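Glucose-resistance amylase regulator (Weissella paramesenteroides ATCC 33313, PDB 4RK6) binds D-glucose in its sugar-binding region and, as a LacI-family member, probably acts as a DNA-binding transcriptional repressor. Local coordinates at residues A[115-120]-A[192-197]; A[120-125]-A[154-159]. All coordinates share one frame; numbering follows the deposited sequence. Where two conformers were deposited one is given.

Interaction 1. Residues A[115-120]-A[192-197]. With GLC (alpha-D-glucopyranose), chain C.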
loop_
_atom_site.group_PDB
_atom_site.type_symbol
_atom_site.label_atom_id
_atom_site.label_comp_id
_atom_site.label_asym_id
_atom_site.label_seq_id
_atom_site.Cartn_x
_atom_site.Cartn_y
_atom_site.Cartn_z
ATOM N N ASN A 115 17.833 11.771 15.410
ATOM C CA ASN A 115 18.295 12.919 16.136
ATOM C C ASN A 115 17.537 14.210 15.767
ATOM O O ASN A 115 17.261 15.020 16.638
ATOM C CB ASN A 115 19.787 13.082 15.944
ATOM C CG ASN A 115 20.370 14.052 16.911
ATOM O OD1 ASN A 115 20.325 13.836 18.124
ATOM N ND2 ASN A 115 20.888 15.163 16.393
ATOM N N SER A 116 17.158 14.372 14.506
ATOM C CA SER A 116 16.359 15.526 14.096
ATOM C C SER A 116 15.005 15.525 14.811
ATOM O O SER A 116 14.497 16.548 15.175
ATOM C CB SER A 116 16.177 15.585 12.573
ATOM O OG SER A 116 15.228 14.639 12.095
ATOM N N ILE A 117 14.424 14.357 15.016
ATOM C CA ILE A 117 13.099 14.297 15.629
ATOM C C ILE A 117 13.198 14.615 17.115
ATOM O O ILE A 117 12.418 15.369 17.641
ATOM C CB ILE A 117 12.440 12.911 15.443
ATOM C CG1 ILE A 117 12.235 12.615 13.951
ATOM C CG2 ILE A 117 11.141 12.846 16.229
ATOM C CD1 ILE A 117 11.858 11.174 13.667
ATOM N N VAL A 118 14.183 14.019 17.784
ATOM C CA VAL A 118 14.378 14.241 19.203
ATOM C C VAL A 118 14.709 15.708 19.444
ATOM O O VAL A 118 14.169 16.331 20.346
ATOM C CB VAL A 118 15.496 13.320 19.733
ATOM C CG1 VAL A 118 15.931 13.746 21.128
ATOM C CG2 VAL A 118 15.045 11.885 19.738
ATOM N N ASP A 119 15.574 16.279 18.610
ATOM C CA ASP A 119 15.916 17.693 18.750
ATOM C C ASP A 119 14.687 18.615 18.661
ATOM O O ASP A 119 14.507 19.541 19.458
ATOM C CB ASP A 119 16.942 18.091 17.698
ATOM C CG ASP A 119 17.766 19.269 18.130
ATOM O OD1 ASP A 119 18.447 19.183 19.174
ATOM O OD2 ASP A 119 17.713 20.289 17.434
ATOM N N TYR A 120 13.842 18.337 17.680
ATOM C CA TYR A 120 12.610 19.080 17.487
ATOM C C TYR A 120 11.664 18.916 18.667
ATOM O O TYR A 120 11.121 19.895 19.180
ATOM C CB TYR A 120 11.924 18.626 16.179
ATOM C CG TYR A 120 10.583 19.236 15.977
ATOM C CD1 TYR A 120 10.441 20.609 15.860
ATOM C CD2 TYR A 120 9.450 18.452 15.914
ATOM C CE1 TYR A 120 9.190 21.190 15.675
ATOM C CE2 TYR A 120 8.204 19.018 15.733
ATOM C CZ TYR A 120 8.068 20.366 15.618
ATOM O OH TYR A 120 6.802 20.880 15.436
ATOM N N ALA A 192 5.003 12.745 24.197
ATOM C CA ALA A 192 5.243 12.603 22.759
ATOM C C ALA A 192 5.679 11.197 22.448
ATOM O O ALA A 192 6.319 10.517 23.260
ATOM C CB ALA A 192 6.295 13.581 22.284
ATOM N N ALA A 193 5.305 10.745 21.259
ATOM C CA ALA A 193 5.689 9.447 20.764
ATOM C C ALA A 193 6.297 9.597 19.372
ATOM O O ALA A 193 5.779 10.320 18.533
ATOM C CB ALA A 193 4.487 8.522 20.715
ATOM N N ILE A 194 7.427 8.941 19.166
ATOM C CA ILE A 194 8.064 8.856 17.866
ATOM C C ILE A 194 7.653 7.513 17.299
ATOM O O ILE A 194 7.964 6.459 17.857
ATOM C CB ILE A 194 9.593 8.944 17.968
ATOM C CG1 ILE A 194 9.991 10.291 18.576
ATOM C CG2 ILE A 194 10.207 8.771 16.596
ATOM C CD1 ILE A 194 11.457 10.461 18.893
ATOM N N ALA A 195 6.929 7.538 16.191
ATOM C CA ALA A 195 6.417 6.324 15.576
ATOM C C ALA A 195 7.366 5.833 14.498
ATOM O O ALA A 195 7.720 6.608 13.607
ATOM C CB ALA A 195 5.044 6.628 14.980
ATOM N N THR A 196 7.749 4.551 14.517
ATOM C CA THR A 196 8.787 4.070 13.593
ATOM C C THR A 196 8.293 3.898 12.154
ATOM O O THR A 196 9.093 3.667 11.246
ATOM C CB THR A 196 9.424 2.727 14.031
ATOM O OG1 THR A 196 8.436 1.684 14.020
ATOM C CG2 THR A 196 10.039 2.858 15.370
ATOM N N ALA A 197 6.980 3.988 11.956
ATOM C CA ALA A 197 6.399 4.018 10.612
ATOM C C ALA A 197 5.112 4.790 10.651
ATOM O O ALA A 197 4.511 4.963 11.716
ATOM C CB ALA A 197 6.170 2.618 10.082
HETATM C C1 GLC C . 11.953 -0.473 6.777
HETATM C C2 GLC C . 12.916 0.588 6.246
HETATM C C3 GLC C . 12.853 1.891 7.017
HETATM C C4 GLC C . 11.391 2.302 7.212
HETATM C C5 GLC C . 10.692 1.193 8.000
HETATM C C6 GLC C . 9.215 1.503 8.226
HETATM O O1 GLC C . 12.570 -1.068 7.853
HETATM O O2 GLC C . 14.263 0.123 6.310
HETATM O O3 GLC C . 13.546 2.843 6.218
HETATM O O4 GLC C . 11.326 3.540 7.853
HETATM O O5 GLC C . 10.712 -0.009 7.277
HETATM O O6 GLC C . 8.531 1.614 7.017
#

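Interaction 2. Residues A[120-125]-A[154-159]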
loop_
_atom_site.group_PDB
_atom_site.type_symbol
_atom_site.label_atom_id
_atom_site.label_comp_id
_atom_site.label_asym_id
_atom_site.label_seq_id
_atom_site.Cartn_x
_atom_site.Cartn_y
_atom_site.Cartn_z
ATOM N N TYR A 120 13.842 18.337 17.680
ATOM C CA TYR A 120 12.610 19.080 17.487
ATOM C C TYR A 120 11.664 18.916 18.667
ATOM O O TYR A 120 11.121 19.895 19.180
ATOM C CB TYR A 120 11.924 18.626 16.179
ATOM C CG TYR A 120 10.583 19.236 15.977
ATOM C CD1 TYR A 120 10.441 20.609 15.860
ATOM C CD2 TYR A 120 9.450 18.452 15.914
ATOM C CE1 TYR A 120 9.190 21.190 15.675
ATOM C CE2 TYR A 120 8.204 19.018 15.733
ATOM C CZ TYR A 120 8.068 20.366 15.618
ATOM O OH TYR A 120 6.802 20.880 15.436
ATOM N N LEU A 121 11.443 17.684 19.109
ATOM C CA LEU A 121 10.511 17.468 20.206
ATOM C C LEU A 121 10.981 18.145 21.501
ATOM O O LEU A 121 10.175 18.724 22.213
ATOM C CB LEU A 121 10.278 15.980 20.452
ATOM C CG LEU A 121 9.398 15.293 19.386
ATOM C CD1 LEU A 121 9.316 13.798 19.629
ATOM C CD2 LEU A 121 8.015 15.890 19.331
ATOM N N ILE A 122 12.278 18.083 21.774
ATOM C CA ILE A 122 12.847 18.758 22.954
ATOM C C ILE A 122 12.742 20.286 22.814
ATOM O O ILE A 122 12.400 20.980 23.770
ATOM C CB ILE A 122 14.303 18.303 23.202
ATOM C CG1 ILE A 122 14.290 16.844 23.690
ATOM C CG2 ILE A 122 15.032 19.222 24.191
ATOM C CD1 ILE A 122 15.670 16.233 23.704
ATOM N N ASP A 123 13.012 20.808 21.628
ATOM C CA ASP A 123 12.801 22.243 21.334
ATOM C C ASP A 123 11.335 22.667 21.567
ATOM O O ASP A 123 11.063 23.797 21.960
ATOM C CB ASP A 123 13.201 22.574 19.893
ATOM C CG ASP A 123 14.710 22.671 19.684
ATOM O OD1 ASP A 123 15.472 22.597 20.661
ATOM O OD2 ASP A 123 15.133 22.812 18.518
HETATM N N MSE A 124 10.399 21.748 21.322
HETATM C CA MSE A 124 8.975 22.008 21.518
HETATM C C MSE A 124 8.542 21.750 22.946
HETATM O O MSE A 124 7.356 21.830 23.248
HETATM C CB MSE A 124 8.165 21.147 20.545
HETATM C CG MSE A 124 8.347 21.500 19.077
HETATM SE SE MSE A 124 7.709 23.304 18.619
HETATM C CE MSE A 124 5.814 22.801 18.378
ATOM N N GLY A 125 9.488 21.416 23.834
ATOM C CA GLY A 125 9.248 21.353 25.282
ATOM C C GLY A 125 8.967 19.983 25.863
ATOM O O GLY A 125 8.592 19.862 27.050
ATOM N N THR A 154 19.967 10.535 25.371
ATOM C CA THR A 154 21.058 10.705 26.334
ATOM C C THR A 154 22.062 11.789 25.894
ATOM O O THR A 154 22.559 12.515 26.752
ATOM C CB THR A 154 21.742 9.364 26.668
ATOM O OG1 THR A 154 22.268 8.767 25.489
ATOM C CG2 THR A 154 20.767 8.398 27.287
ATOM N N ASP A 155 22.317 11.942 24.583
ATOM C CA ASP A 155 23.135 13.070 24.052
ATOM C C ASP A 155 22.550 14.439 24.440
ATOM O O ASP A 155 23.277 15.422 24.568
ATOM C CB ASP A 155 23.227 13.042 22.521
ATOM C CG ASP A 155 24.167 11.964 21.969
ATOM O OD1 ASP A 155 24.991 11.382 22.690
ATOM O OD2 ASP A 155 24.080 11.707 20.755
ATOM N N HIS A 156 21.228 14.498 24.598
ATOM C CA HIS A 156 20.497 15.710 24.997
ATOM C C HIS A 156 20.336 15.836 26.523
ATOM O O HIS A 156 19.535 16.645 27.017
ATOM C CB HIS A 156 19.103 15.721 24.322
ATOM C CG HIS A 156 19.125 16.112 22.876
ATOM N ND1 HIS A 156 19.399 15.220 21.859
ATOM C CD2 HIS A 156 18.886 17.304 22.278
ATOM C CE1 HIS A 156 19.332 15.848 20.696
ATOM N NE2 HIS A 156 19.030 17.115 20.924
ATOM N N ASN A 157 21.101 15.035 27.262
ATOM C CA ASN A 157 21.115 15.057 28.723
ATOM C C ASN A 157 19.801 14.671 29.373
ATOM O O ASN A 157 19.489 15.108 30.471
ATOM C CB ASN A 157 21.612 16.413 29.241
ATOM C CG ASN A 157 22.972 16.766 28.682
ATOM O OD1 ASN A 157 23.870 15.917 28.620
ATOM N ND2 ASN A 157 23.128 18.009 28.245
ATOM N N LEU A 158 19.051 13.798 28.713
ATOM C CA LEU A 158 17.892 13.182 29.349
ATOM C C LEU A 158 18.308 11.820 29.873
ATOM O O LEU A 158 19.376 11.308 29.536
ATOM C CB LEU A 158 16.713 13.089 28.365
ATOM C CG LEU A 158 16.249 14.464 27.870
ATOM C CD1 LEU A 158 15.071 14.310 26.903
ATOM C CD2 LEU A 158 15.891 15.402 29.019
ATOM N N ALA A 159 17.460 11.244 30.704
ATOM C CA ALA A 159 17.821 10.059 31.464
ATOM C C ALA A 159 16.903 8.912 31.114
ATOM O O ALA A 159 15.861 9.098 30.470
ATOM C CB ALA A 159 17.746 10.369 32.953
#

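Interaction 1. Residues A[115-120]-A[192-197]
Ile-117 on helix 110-123 and Ile-194 on strand 192-195 meet branch against branch, their side chains slanting across one another. Each points its CB at the other element, and chi1 of -62° in Ile-117 and -61° in Ile-194 puts CG1 beside the backbone N and leaves CG2 anti to it. The helix isoleucine lays its CG2 methyl against the longer arm of the strand isoleucine, 3.6 Å from Ile-194 CD1 and 3.7 Å from Ile-194 CG1. Its own far end, Ile-117 CD1, comes 4.1 Å from Ile-194 CG2. Val-118 crosses the end of the same arm at about a right angle, with its CG2 4.0 Å from Ile-194 CD1. Ile-194 CD1 is thereby touched by two successive helix residues, from directions about square to each other. This is helix-on-sheet packing in the periplasmic binding protein-like domain, where strand 192-195 runs between parallel neighbours and its C-terminal end leads to the sugar: Ala-197 CB lies 3.7 Å from C6 of GLC, and Thr-196 OG1 is hydrogen-bonded to His-170 ND1. All three touching side chains are aliphatic and buried, so dispersion and water exclusion join helix and strand, with shape rather than bond direction setting the fit.

Interaction 2. Residues A[120-125]-A[154-159]
In Ile-122, chi1 of -70° sets CG1 anti to the carbonyl carbon and chi2 of 169° extends the chain, sending CD1 out from the last turn of helix 110-123 to His-156 and Leu-158. His-156 answers with chi1 of -77°, its ring carried beside its own backbone N. The isoleucine methyl comes in obliquely where ring and stem join, CD1 standing 3.5 Å from His-156 CB and 3.6 Å from His-156 CG. Leu-158 reaches it tip to tip, its CD1 3.8 Å from Ile-122 CD1. One methyl is thus shared by the root of the histidine side chain and the end of the leucine. The ring's rotation is fixed by polar partners on both nitrogens: ND1 bonds to the carbonyl O of Ser-152, and NE2 to OD1 of Asp-119 on the facing helix. With acceptors at both nitrogens, the ring is probably inclined toward the protonated form, which the carboxylate would favour. Both helices finish here in Schellman motifs, one with Gly-125 at positive phi and Gly-125 N bonded to Ile-122 O at 2.9 Å, the other with Asn-157 at positive phi and Asn-157 N bonded to Thr-154 O at 3.0 Å. The contact therefore ties the C-terminal end of helix 110-123 to that of helix 144-155, while Leu-121 packs on Ala-192 and Ile-194 of strand 192-195.

In the fold
Helix 110-123 serves both contacts, which share Tyr-120 and have centres about 10 Å apart, and it illustrates how a helix packed on a sheet divides its faces. Interaction 1 is core: buried aliphatic branches lock the helix to strand 192-195, whose end leads into the glucose pocket. Interaction 2 lies at the surface, joining two helix ends through partly exposed groups, and there an imidazole with polar partners enters the apolar patch. The buried areas are nearly equal, 124 and 126 Å². The two contacts pack on each other: Val-118 CG1 lies 3.8 Å from His-156 ND1, and Ile-194 CG1 3.7 Å from Leu-121 CD1. Along the chain, interaction 2 nests within the loop that interaction 1 closes.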